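Local coordinates for protein glycoside hydrolase family 81 (Clostridium thermocellum, PDB 6FOP) that probably hydrolyses beta-1,3-glucans such as laminarin, as a family 81 glycoside hydrolase of the cellulosome, at residues Asn308-Arg317 against Leu353-Asn361. Residues are numbered along the deposited sequence; the frame is centred on the assembly and turned at random.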
ATOM      1  N   ASN A 308      -8.637 -19.879   7.737  1.00 13.46           N
ATOM      2  CA  ASN A 308      -7.754 -21.046   7.688  1.00 13.68           C
ATOM      3  C   ASN A 308      -8.265 -21.947   6.581  1.00 13.54           C
ATOM      4  O   ASN A 308      -9.422 -21.876   6.200  1.00 14.47           O
ATOM      5  CB  ASN A 308      -7.746 -21.824   9.018  1.00 14.15           C
ATOM      6  CG  ASN A 308      -9.146 -22.228   9.483  1.00 14.75           C
ATOM      7  OD1 ASN A 308      -9.848 -21.458  10.144  1.00 15.45           O
ATOM      8  ND2 ASN A 308      -9.542 -23.452   9.170  1.00 15.60           N
ATOM      9  N   LEU A 309      -7.387 -22.822   6.073  1.00 13.72           N
ATOM     10  CA  LEU A 309      -7.836 -23.888   5.198  1.00 14.55           C
ATOM     11  C   LEU A 309      -8.526 -25.006   6.036  1.00 13.96           C
ATOM     12  O   LEU A 309      -8.233 -25.169   7.221  1.00 14.67           O
ATOM     13  CB  LEU A 309      -6.671 -24.467   4.396  1.00 14.67           C
ATOM     14  CG  LEU A 309      -6.017 -23.506   3.401  1.00 15.46           C
ATOM     15  CD1 LEU A 309      -4.908 -24.214   2.656  1.00 16.59           C
ATOM     16  CD2 LEU A 309      -7.034 -22.949   2.415  1.00 18.27           C
ATOM     17  N   PRO A 310      -9.505 -25.688   5.432  1.00 15.62           N
ATOM     18  CA  PRO A 310     -10.233 -26.742   6.160  1.00 16.07           C
ATOM     19  C   PRO A 310      -9.373 -27.997   6.363  1.00 15.79           C
ATOM     20  O   PRO A 310      -8.223 -28.049   5.941  1.00 17.66           O
ATOM     21  CB  PRO A 310     -11.421 -27.030   5.235  1.00 17.55           C
ATOM     22  CG  PRO A 310     -10.886 -26.795   3.894  1.00 17.29           C
ATOM     23  CD  PRO A 310      -9.968 -25.588   4.033  1.00 16.93           C
ATOM     24  N   ASP A 311      -9.951 -28.993   7.034  1.00 16.78           N
ATOM     25  CA  ASP A 311      -9.265 -30.267   7.290  1.00 16.56           C
ATOM     26  C   ASP A 311      -9.593 -31.239   6.179  1.00 17.08           C
ATOM     27  O   ASP A 311     -10.361 -32.158   6.368  1.00 19.32           O
ATOM     28  CB  ASP A 311      -9.667 -30.816   8.653  1.00 17.58           C
ATOM     29  CG  ASP A 311      -8.952 -32.093   9.010  1.00 19.00           C
ATOM     30  OD1 ASP A 311      -7.951 -32.474   8.365  1.00 21.18           O
ATOM     31  OD2 ASP A 311      -9.406 -32.715   9.982  1.00 22.03           O
ATOM     32  N   LYS A 312      -8.993 -31.027   5.016  1.00 16.36           N
ATOM     33  CA  LYS A 312      -9.265 -31.835   3.828  1.00 17.12           C
ATOM     34  C   LYS A 312      -8.023 -32.412   3.163  1.00 17.35           C
ATOM     35  O   LYS A 312      -8.115 -33.025   2.116  1.00 19.51           O
ATOM     36  CB  LYS A 312     -10.120 -31.071   2.806  1.00 18.32           C
ATOM     37  CG  LYS A 312     -11.494 -30.706   3.322  1.00 19.18           C
ATOM     38  CD  LYS A 312     -12.377 -31.937   3.528  1.00 22.26           C
ATOM     39  CE  LYS A 312     -13.698 -31.518   4.142  1.00 26.55           C
ATOM     40  NZ  LYS A 312     -14.584 -32.683   4.483  1.00 30.63           N
ATOM     41  N   GLY A 313      -6.872 -32.269   3.797  1.00 16.85           N
ATOM     42  CA  GLY A 313      -5.612 -32.603   3.147  1.00 16.49           C
ATOM     43  C   GLY A 313      -5.269 -34.072   3.099  1.00 16.52           C
ATOM     44  O   GLY A 313      -5.777 -34.878   3.880  1.00 18.84           O
ATOM     45  N   THR A 314      -4.340 -34.394   2.200  1.00 16.23           N
ATOM     46  CA  THR A 314      -3.803 -35.737   2.034  1.00 16.46           C
ATOM     47  C   THR A 314      -2.658 -36.062   3.002  1.00 16.04           C
ATOM     48  O   THR A 314      -1.930 -37.045   2.792  1.00 17.50           O
ATOM     49  CB  THR A 314      -3.298 -35.924   0.600  1.00 17.10           C
ATOM     50  OG1 THR A 314      -2.259 -34.984   0.333  1.00 17.73           O
ATOM     51  CG2 THR A 314      -4.411 -35.750  -0.429  1.00 19.46           C
ATOM     52  N   TYR A 315      -2.516 -35.286   4.067  1.00 16.68           N
ATOM     53  CA  TYR A 315      -1.464 -35.518   5.073  1.00 16.31           C
ATOM     54  C   TYR A 315      -1.657 -36.812   5.865  1.00 16.24           C
ATOM     55  O   TYR A 315      -2.781 -37.256   6.097  1.00 17.81           O
ATOM     56  CB  TYR A 315      -1.338 -34.334   6.067  1.00 17.35           C
ATOM     57  CG  TYR A 315      -2.608 -33.574   6.327  1.00 17.68           C
ATOM     58  CD1 TYR A 315      -3.716 -34.144   6.953  1.00 18.08           C
ATOM     59  CD2 TYR A 315      -2.728 -32.280   5.890  1.00 17.28           C
ATOM     60  CE1 TYR A 315      -4.895 -33.425   7.151  1.00 18.29           C
ATOM     61  CE2 TYR A 315      -3.891 -31.553   6.063  1.00 17.23           C
ATOM     62  CZ  TYR A 315      -4.972 -32.122   6.689  1.00 17.49           C
ATOM     63  OH  TYR A 315      -6.132 -31.394   6.817  1.00 18.13           O
ATOM     64  N   ASP A 316      -0.531 -37.389   6.280  1.00 15.75           N
ATOM     65  CA  ASP A 316      -0.527 -38.354   7.390  1.00 15.81           C
ATOM     66  C   ASP A 316      -0.944 -37.563   8.638  1.00 15.89           C
ATOM     67  O   ASP A 316      -0.197 -36.689   9.117  1.00 15.89           O
ATOM     68  CB  ASP A 316       0.891 -38.975   7.481  1.00 16.23           C
ATOM     69  CG  ASP A 316       1.162 -39.757   8.748  1.00 17.29           C
ATOM     70  OD1 ASP A 316       0.297 -39.948   9.592  1.00 18.85           O
ATOM     71  OD2 ASP A 316       2.329 -40.158   8.912  1.00 19.59           O
ATOM     72  N   ARG A 317      -2.146 -37.853   9.133  1.00 15.92           N
ATOM     73  CA  ARG A 317      -2.704 -37.095  10.264  1.00 15.88           C
ATOM     74  C   ARG A 317      -1.852 -37.230  11.526  1.00 14.69           C
ATOM     75  O   ARG A 317      -1.764 -36.290  12.290  1.00 15.93           O
ATOM     76  CB  ARG A 317      -4.134 -37.506  10.604  1.00 19.23           C
ATOM     77  CG  ARG A 317      -5.116 -37.336   9.495  1.00 23.24           C
ATOM     78  CD  ARG A 317      -6.511 -37.756   9.976  1.00 25.88           C
ATOM     79  NE  ARG A 317      -7.108 -36.810  10.925  1.00 26.04           N
ATOM     80  CZ  ARG A 317      -7.571 -35.600  10.601  1.00 25.44           C
ATOM     81  NH1 ARG A 317      -7.538 -35.190   9.340  1.00 25.48           N
ATOM     82  NH2 ARG A 317      -8.098 -34.816  11.540  1.00 24.25           N
ATOM     83  N   LEU A 353      -3.021 -22.685  15.111  1.00 13.27           N
ATOM     84  CA  LEU A 353      -4.138 -22.887  16.033  1.00 13.58           C
ATOM     85  C   LEU A 353      -5.291 -23.706  15.434  1.00 13.22           C
ATOM     86  O   LEU A 353      -5.714 -24.711  16.036  1.00 14.30           O
ATOM     87  CB  LEU A 353      -4.610 -21.527  16.556  1.00 14.02           C
ATOM     88  CG  LEU A 353      -5.861 -21.514  17.417  1.00 14.28           C
ATOM     89  CD1 LEU A 353      -5.734 -22.428  18.645  1.00 15.31           C
ATOM     90  CD2 LEU A 353      -6.209 -20.094  17.827  1.00 14.79           C
ATOM     91  N   PRO A 354      -5.806 -23.322  14.261  1.00 13.78           N
ATOM     92  CA  PRO A 354      -6.932 -24.090  13.715  1.00 14.37           C
ATOM     93  C   PRO A 354      -6.566 -25.535  13.365  1.00 13.57           C
ATOM     94  O   PRO A 354      -7.455 -26.412  13.365  1.00 15.10           O
ATOM     95  CB  PRO A 354      -7.330 -23.308  12.463  1.00 15.20           C
ATOM     96  CG  PRO A 354      -6.153 -22.481  12.144  1.00 16.07           C
ATOM     97  CD  PRO A 354      -5.505 -22.144  13.441  1.00 14.78           C
ATOM     98  N   ILE A 355      -5.295 -25.775  13.030  1.00 13.77           N
ATOM     99  CA  ILE A 355      -4.854 -27.125  12.693  1.00 13.94           C
ATOM    100  C   ILE A 355      -4.920 -27.990  13.962  1.00 13.67           C
ATOM    101  O   ILE A 355      -5.409 -29.135  13.929  1.00 15.27           O
ATOM    102  CB  ILE A 355      -3.458 -27.104  12.056  1.00 14.16           C
ATOM    103  CG1 ILE A 355      -3.476 -26.239  10.784  1.00 14.81           C
ATOM    104  CG2 ILE A 355      -2.971 -28.519  11.758  1.00 15.28           C
ATOM    105  CD1 ILE A 355      -2.118 -25.932  10.192  1.00 15.42           C
ATOM    106  N   ALA A 356      -4.407 -27.463  15.077  1.00 14.24           N
ATOM    107  CA  ALA A 356      -4.563 -28.153  16.359  1.00 14.37           C
ATOM    108  C   ALA A 356      -6.022 -28.494  16.678  1.00 14.78           C
ATOM    109  O   ALA A 356      -6.341 -29.619  17.123  1.00 16.03           O
ATOM    110  CB  ALA A 356      -3.958 -27.362  17.500  1.00 14.53           C
ATOM    111  N   GLU A 357      -6.916 -27.547  16.434  1.00 15.53           N
ATOM    112  CA  GLU A 357      -8.336 -27.751  16.695  1.00 16.19           C
ATOM    113  C   GLU A 357      -8.913 -28.839  15.792  1.00 16.21           C
ATOM    114  O   GLU A 357      -9.640 -29.742  16.260  1.00 17.02           O
ATOM    115  CB  GLU A 357      -9.117 -26.453  16.491  1.00 15.88           C
ATOM    116  CG  GLU A 357      -8.790 -25.401  17.534  1.00 16.18           C
ATOM    117  CD  GLU A 357      -9.302 -24.032  17.227  1.00 17.83           C
ATOM    118  OE1 GLU A 357      -9.518 -23.747  16.036  1.00 19.28           O
ATOM    119  OE2 GLU A 357      -9.431 -23.241  18.192  1.00 20.35           O
ATOM    120  N   GLN A 358      -8.549 -28.818  14.518  1.00 16.07           N
ATOM    121  CA  GLN A 358      -9.027 -29.845  13.550  1.00 16.39           C
ATOM    122  C   GLN A 358      -8.605 -31.253  13.962  1.00 16.07           C
ATOM    123  O   GLN A 358      -9.345 -32.217  13.737  1.00 18.13           O
ATOM    124  CB  GLN A 358      -8.501 -29.555  12.147  1.00 16.06           C
ATOM    125  CG  GLN A 358      -9.141 -28.326  11.520  1.00 15.85           C
ATOM    126  CD  GLN A 358      -8.446 -27.863  10.256  1.00 15.78           C
ATOM    127  OE1 GLN A 358      -7.458 -28.430   9.801  1.00 16.51           O
ATOM    128  NE2 GLN A 358      -8.959 -26.794   9.694  1.00 16.98           N
ATOM    129  N   LEU A 359      -7.414 -31.359  14.551  1.00 16.11           N
ATOM    130  CA  LEU A 359      -6.895 -32.652  14.982  1.00 18.28           C
ATOM    131  C   LEU A 359      -7.424 -33.109  16.318  1.00 17.87           C
ATOM    132  O   LEU A 359      -7.184 -34.262  16.691  1.00 20.65           O
ATOM    133  CB  LEU A 359      -5.373 -32.596  15.037  1.00 19.05           C
ATOM    134  CG  LEU A 359      -4.678 -32.464  13.687  1.00 19.78           C
ATOM    135  CD1 LEU A 359      -3.267 -31.959  13.907  1.00 20.71           C
ATOM    136  CD2 LEU A 359      -4.626 -33.785  12.947  1.00 23.46           C
ATOM    137  N   GLY A 360      -8.105 -32.241  17.053  1.00 17.83           N
ATOM    138  CA  GLY A 360      -8.542 -32.565  18.419  1.00 18.27           C
ATOM    139  C   GLY A 360      -7.406 -32.505  19.426  1.00 16.45           C
ATOM    140  O   GLY A 360      -7.493 -33.079  20.509  1.00 18.49           O
ATOM    141  N   ASN A 361      -6.350 -31.771  19.090  1.00 16.01           N
ATOM    142  CA  ASN A 361      -5.201 -31.618  19.983  1.00 15.22           C
ATOM    143  C   ASN A 361      -5.427 -30.413  20.910  1.00 14.57           C
ATOM    144  O   ASN A 361      -4.997 -29.292  20.661  1.00 14.07           O
ATOM    145  CB  ASN A 361      -3.910 -31.516  19.187  1.00 15.80           C
ATOM    146  CG  ASN A 361      -2.682 -31.657  20.069  1.00 15.15           C
ATOM    147  OD1 ASN A 361      -2.703 -31.269  21.252  1.00 15.38           O
ATOM    148  ND2 ASN A 361      -1.610 -32.242  19.513  1.00 16.73           N
TER
HETATM  149  O   HOH W   1     -11.296 -32.054  11.683  1.00 26.88           O
HETATM  150  O   HOH W   2      -8.111 -36.041  14.248  1.00 48.32           O
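The side chain of Q358 lies along D311, its amide nearly parallel to the carboxylate (planes 6° apart) but on a separate level, with OE1 3.4 Å from CB of D311. The contact is a worked example of a helix side chain satisfying a loop carbonyl. Extended beyond CG (chi2 169°), Q358 carries its amide to the loop backbone, where NE2 donates to L309 O at 3.0 Å, in the carbonyl plane and on a lone pair. N308 ND2 reaches the same oxygen from above that plane, so two amides share one acceptor. One turn earlier on the helix, P354 presents its ring to N308, CG lying 3.6 Å from CB of N308.

The carboxylate of D311 is held by Y315 of its own loop and by R317, the first residue of helix 317-329. R317 grips it end-on, NH1 to OD1 and NH2 to OD2, each on a syn lone pair, while the Y315 hydroxyl donates to OD1 from the anti side at 2.6 Å. A bend at chi3 (72°) helps bring the guanidinium back to D311 and lays one face over L359 CD2. Waters link D311 OD2 to Q358 O and R317 NH2 to L359 O.

H651, on helix 646-659, hydrogen-bonds Q358 OE1 through NE2, and its ring lies nearly parallel to that of Y315. The loop leads from strand 295-301 into the helical part of the enzyme, consistent with the six-hairpin clan, passing the C-terminal end of helix 339-359, with N308 and P310 touching strand 710-715.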